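Local coordinates for protein gene product PA4716 (Pseudomonas aeruginosa, PDB 1U0K) that is of uncertain function but probably acts as an isomerase, possibly an epimerase, at residues G81-L86 against V107-V112; P227-L232 against L258-A263. All blocks are in the same frame, centred on the assembly; numbering follows the deposited sequence.

Contact 1 of 2, residues G81-L86 against V107-V112; sequences GAAALL and VALRSV
Leu109 turns CG to the backbone-N side, trans to its own carbonyl carbon (chi1 -65°), and a chi2 of 100°, off the usual staggered values, then turns CD2 to the methyl of Ala83. Two residues further along, on the same face of the strand, Ser111 holds OG between its backbone N and carbonyl carbon (chi1 58°), which puts it near the carbonyl oxygen of that same alanine. Both side chains converge on Ala83, the leucine at its methyl, the serine at its carbonyl oxygen. Ala83 CB rests 4.0 Å from Leu109 CD2, and Leu109 CB stands 4.2 Å from that methyl, so the alanine packs against the root and one branch of the leucine; the other branch, CD1, is further off, 5.2 Å from Ala83 CB.

On the serine side the approach is loose and no hydrogen bond crosses. Ser111 OG lies 3.8 Å from Ala83 O, and Ser111 CB is 4.1 Å from the same oxygen. The hydroxyl is spoken for elsewhere: it takes the indole N-H of Trp98, whose side chain also packs on Ala83. A small residue on the helix lets the backbone come near the strand here, and the three touching residues are all buried.

Between Leu109 and Ser111 the strand alternates, so Arg110 departs on the other face and forms salt bridges with Glu121 and Glu95. The strand carrying these residues, 106-114, runs antiparallel between strands 96-101 and 117-129. Helix 78-90 lies over the inner face of those strands, consistent with the central helix of one domain in the two-domain diaminopimelate epimerase-like fold, and on a further side its Ala84 and Leu85 pack against strand 267-282.

Contact 2 of 2, residues P227-L232 against L258-A263; sequences PVAAYL and LDVQVA
Helix 222-234 is probably the central helix of the second domain in the diaminopimelate epimerase-like fold, and here its Ala229 packs against Val260 and Val262 of strand 256-262, part of the beta wall around it. The short helix and strand segments run the same general way, their axes 48° apart and 7.9 Å from each other at closest approach. Ala229 CB fits directly against Val260: it is 3.7 Å from Val260 CB, and it lies 3.9 Å from Val260 CG2 and 4.2 Å from Val260 CG1. The methyl thus sits over the branch point of the valine, touching both arms.

Val262, the next residue on the same strand face, reaches instead for the helix backbone. With CG1 trans to the backbone N (chi1 -178°), its other methyl, CG2, is carried to the N side, where it lies 3.6 Å from Ala229 O and 4.0 Å from Ala230 CA. That methyl also comes within 4.1 Å of Ala229 CB, so one carbon lies against the Ala229 side chain and carbonyl and the alpha carbon of the next residue. No hydrogen bond crosses; the side chains that meet are all apolar, and all four touching residues are buried.

In such a domain the barrel strands surround the helix, and its other sides are covered accordingly: Ala230 meets Ala127 and Phe129 of strand 117-129, and Leu232 lies on Phe244 and Leu246. Tyr231 points away from 258-263, packs on Leu168 and Pro170 of strand 166-170, and hydrogen-bonds Pro156 O through OH. Strand 256-262 is itself held between antiparallel neighbours, 244-248 and 267-282.

Contacts 1 and 2 are both buried, helix against strand, and each turns on a single alanine, Ala83 or Ala229, facing two strand residues separated by one. They involve different helices, 78-90 and 222-234, whose likely domains share the long strands 117-129 and 267-282. Their centres are 19 Å apart and their nearest atoms about 6 Å, with no touch. The chemistry differs at the second strand position: contact 1 has a serine whose hydroxyl serves Trp98, whereas contact 2 has a valine methyl against the helix backbone, its side chains all apolar. On the outward faces of the two strands, Arg110 forms a salt bridge with Glu121, which Gln261 touches.

Contact 1 of 2, residues G81-L86 against V107-V112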
loop_
_atom_site.group_PDB
_atom_site.type_symbol
_atom_site.label_atom_id
_atom_site.label_comp_id
_atom_site.label_asym_id
_atom_site.label_seq_id
_atom_site.Cartn_x
_atom_site.Cartn_y
_atom_site.Cartn_z
ATOM N N GLY A 81 -6.687 13.027 11.696
ATOM C CA GLY A 81 -5.867 13.654 10.659
ATOM C C GLY A 81 -6.597 14.788 9.970
ATOM O O GLY A 81 -6.030 15.859 9.762
ATOM N N ALA A 82 -7.862 14.570 9.625
ATOM C CA ALA A 82 -8.671 15.626 9.046
ATOM C C ALA A 82 -8.760 16.857 9.960
ATOM O O ALA A 82 -8.606 17.989 9.505
ATOM C CB ALA A 82 -10.057 15.110 8.702
ATOM N N ALA A 83 -8.983 16.645 11.253
ATOM C CA ALA A 83 -9.063 17.742 12.222
ATOM C C ALA A 83 -7.777 18.567 12.233
ATOM O O ALA A 83 -7.819 19.793 12.247
ATOM C CB ALA A 83 -9.390 17.211 13.620
ATOM N N ALA A 84 -6.641 17.889 12.230
ATOM C CA ALA A 84 -5.351 18.558 12.242
ATOM C C ALA A 84 -5.152 19.399 10.982
ATOM O O ALA A 84 -4.679 20.538 11.053
ATOM C CB ALA A 84 -4.236 17.542 12.380
ATOM N N LEU A 85 -5.523 18.836 9.835
ATOM C CA LEU A 85 -5.387 19.537 8.575
ATOM C C LEU A 85 -6.302 20.753 8.544
ATOM O O LEU A 85 -5.882 21.817 8.113
ATOM C CB LEU A 85 -5.651 18.617 7.373
ATOM C CG LEU A 85 -5.611 19.368 6.039
ATOM C CD1 LEU A 85 -4.208 19.908 5.768
ATOM C CD2 LEU A 85 -6.095 18.518 4.902
ATOM N N LEU A 86 -7.542 20.610 9.009
ATOM C CA LEU A 86 -8.465 21.745 9.031
ATOM C C LEU A 86 -7.932 22.881 9.907
ATOM O O LEU A 86 -8.105 24.041 9.568
ATOM C CB LEU A 86 -9.849 21.304 9.492
ATOM C CG LEU A 86 -10.582 20.389 8.513
ATOM C CD1 LEU A 86 -11.836 19.832 9.164
ATOM C CD2 LEU A 86 -10.954 21.098 7.234
ATOM N N VAL A 107 -19.426 13.220 14.423
ATOM C CA VAL A 107 -18.331 13.096 15.382
ATOM C C VAL A 107 -17.758 14.467 15.718
ATOM O O VAL A 107 -17.371 15.220 14.837
ATOM C CB VAL A 107 -17.186 12.213 14.833
ATOM C CG1 VAL A 107 -16.086 12.054 15.859
ATOM C CG2 VAL A 107 -17.715 10.859 14.391
ATOM N N ALA A 108 -17.720 14.784 17.003
ATOM C CA ALA A 108 -17.118 16.005 17.499
ATOM C C ALA A 108 -15.619 15.805 17.730
ATOM O O ALA A 108 -15.194 14.814 18.329
ATOM C CB ALA A 108 -17.811 16.429 18.799
ATOM N N LEU A 109 -14.818 16.742 17.236
ATOM C CA LEU A 109 -13.370 16.715 17.414
ATOM C C LEU A 109 -12.853 18.043 17.917
ATOM O O LEU A 109 -13.504 19.069 17.761
ATOM C CB LEU A 109 -12.663 16.371 16.101
ATOM C CG LEU A 109 -12.945 14.969 15.561
ATOM C CD1 LEU A 109 -13.985 15.013 14.481
ATOM C CD2 LEU A 109 -11.659 14.301 15.087
ATOM N N ARG A 110 -11.692 17.998 18.549
ATOM C CA ARG A 110 -10.948 19.186 18.926
ATOM C C ARG A 110 -9.495 19.019 18.496
ATOM O O ARG A 110 -8.971 17.908 18.431
ATOM C CB ARG A 110 -11.047 19.424 20.438
ATOM C CG ARG A 110 -10.349 18.411 21.294
ATOM C CD ARG A 110 -10.508 18.666 22.803
ATOM N NE ARG A 110 -9.604 17.824 23.591
ATOM C CZ ARG A 110 -8.294 18.028 23.726
ATOM N NH1 ARG A 110 -7.695 19.066 23.153
ATOM N NH2 ARG A 110 -7.571 17.183 24.451
ATOM N N SER A 111 -8.850 20.125 18.181
ATOM C CA SER A 111 -7.443 20.114 17.853
ATOM C C SER A 111 -6.713 21.282 18.486
ATOM O O SER A 111 -7.257 22.369 18.621
ATOM C CB SER A 111 -7.250 20.150 16.338
ATOM O OG SER A 111 -7.867 21.295 15.786
ATOM N N VAL A 112 -5.460 21.038 18.847
ATOM C CA VAL A 112 -4.557 22.067 19.338
ATOM C C VAL A 112 -3.216 21.943 18.624
ATOM O O VAL A 112 -2.853 20.878 18.127
ATOM C CB VAL A 112 -4.347 21.950 20.868
ATOM C CG1 VAL A 112 -5.656 22.207 21.616
ATOM C CG2 VAL A 112 -3.780 20.584 21.245
#

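Contact 2 of 2, residues P227-L232 against L258-A263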
loop_
_atom_site.group_PDB
_atom_site.type_symbol
_atom_site.label_atom_id
_atom_site.label_comp_id
_atom_site.label_asym_id
_atom_site.label_seq_id
_atom_site.Cartn_x
_atom_site.Cartn_y
_atom_site.Cartn_z
ATOM N N PRO A 227 -13.494 0.932 21.073
ATOM C CA PRO A 227 -13.971 -0.357 21.591
ATOM C C PRO A 227 -13.030 -1.002 22.591
ATOM O O PRO A 227 -13.505 -1.524 23.601
ATOM C CB PRO A 227 -14.082 -1.208 20.329
ATOM C CG PRO A 227 -14.426 -0.214 19.269
ATOM C CD PRO A 227 -13.627 1.002 19.606
ATOM N N VAL A 228 -11.731 -0.978 22.319
ATOM C CA VAL A 228 -10.755 -1.581 23.217
ATOM C C VAL A 228 -10.787 -0.874 24.566
ATOM O O VAL A 228 -10.817 -1.533 25.610
ATOM C CB VAL A 228 -9.312 -1.563 22.626
ATOM C CG1 VAL A 228 -8.260 -1.844 23.692
ATOM C CG2 VAL A 228 -9.185 -2.590 21.504
ATOM N N ALA A 229 -10.782 0.456 24.545
ATOM C CA ALA A 229 -10.810 1.247 25.770
ATOM C C ALA A 229 -12.056 0.940 26.575
ATOM O O ALA A 229 -11.972 0.780 27.790
ATOM C CB ALA A 229 -10.750 2.733 25.455
ATOM N N ALA A 230 -13.201 0.860 25.898
ATOM C CA ALA A 230 -14.484 0.605 26.554
ATOM C C ALA A 230 -14.512 -0.796 27.154
ATOM O O ALA A 230 -15.093 -0.999 28.218
ATOM C CB ALA A 230 -15.631 0.776 25.583
ATOM N N TYR A 231 -13.879 -1.743 26.467
ATOM C CA TYR A 231 -13.783 -3.127 26.924
ATOM C C TYR A 231 -12.962 -3.223 28.198
ATOM O O TYR A 231 -13.393 -3.836 29.177
ATOM C CB TYR A 231 -13.135 -4.006 25.846
ATOM C CG TYR A 231 -12.966 -5.463 26.240
ATOM C CD1 TYR A 231 -13.918 -6.410 25.888
ATOM C CD2 TYR A 231 -11.851 -5.886 26.947
ATOM C CE1 TYR A 231 -13.773 -7.740 26.250
ATOM C CE2 TYR A 231 -11.694 -7.215 27.318
ATOM C CZ TYR A 231 -12.659 -8.130 26.968
ATOM O OH TYR A 231 -12.489 -9.451 27.336
ATOM N N LEU A 232 -11.771 -2.632 28.179
ATOM C CA LEU A 232 -10.875 -2.667 29.329
ATOM C C LEU A 232 -11.549 -2.058 30.560
ATOM O O LEU A 232 -11.456 -2.603 31.647
ATOM C CB LEU A 232 -9.549 -1.966 29.018
ATOM C CG LEU A 232 -8.667 -2.644 27.960
ATOM C CD1 LEU A 232 -7.531 -1.742 27.536
ATOM C CD2 LEU A 232 -8.111 -3.972 28.469
ATOM N N LEU A 258 -1.766 5.501 21.281
ATOM C CA LEU A 258 -3.116 5.984 21.069
ATOM C C LEU A 258 -3.667 6.346 22.445
ATOM O O LEU A 258 -3.750 5.486 23.326
ATOM C CB LEU A 258 -3.982 4.901 20.418
ATOM C CG LEU A 258 -3.535 4.326 19.065
ATOM C CD1 LEU A 258 -2.482 3.225 19.211
ATOM C CD2 LEU A 258 -4.727 3.791 18.290
ATOM N N ASP A 259 -4.005 7.613 22.643
ATOM C CA ASP A 259 -4.564 8.083 23.909
ATOM C C ASP A 259 -6.049 7.781 23.950
ATOM O O ASP A 259 -6.769 8.062 23.002
ATOM C CB ASP A 259 -4.333 9.589 24.081
ATOM C CG ASP A 259 -2.867 9.952 24.118
ATOM O OD1 ASP A 259 -2.055 9.102 24.541
ATOM O OD2 ASP A 259 -2.416 11.056 23.743
ATOM N N VAL A 260 -6.509 7.198 25.053
ATOM C CA VAL A 260 -7.908 6.818 25.191
ATOM C C VAL A 260 -8.432 7.171 26.579
ATOM O O VAL A 260 -7.662 7.308 27.517
ATOM C CB VAL A 260 -8.121 5.312 24.922
ATOM C CG1 VAL A 260 -7.822 4.985 23.460
ATOM C CG2 VAL A 260 -7.254 4.445 25.848
ATOM N N GLN A 261 -9.744 7.329 26.680
ATOM C CA GLN A 261 -10.405 7.556 27.964
ATOM C C GLN A 261 -11.891 7.254 27.863
ATOM O O GLN A 261 -12.523 7.531 26.845
ATOM C CB GLN A 261 -10.189 8.993 28.439
ATOM C CG GLN A 261 -10.826 10.037 27.543
ATOM C CD GLN A 261 -10.391 11.439 27.885
ATOM O OE1 GLN A 261 -10.885 12.029 28.848
ATOM N NE2 GLN A 261 -9.469 11.988 27.092
ATOM N N VAL A 262 -12.443 6.661 28.918
ATOM C CA VAL A 262 -13.871 6.395 29.006
ATOM C C VAL A 262 -14.428 7.273 30.127
ATOM O O VAL A 262 -13.907 7.261 31.236
ATOM C CB VAL A 262 -14.148 4.905 29.311
ATOM C CG1 VAL A 262 -15.651 4.629 29.359
ATOM C CG2 VAL A 262 -13.461 4.011 28.277
ATOM N N ALA A 263 -15.466 8.042 29.825
ATOM C CA ALA A 263 -16.079 8.946 30.796
ATOM C C ALA A 263 -17.083 8.190 31.666
ATOM O O ALA A 263 -17.289 6.985 31.492
ATOM C CB ALA A 263 -16.765 10.095 30.077
#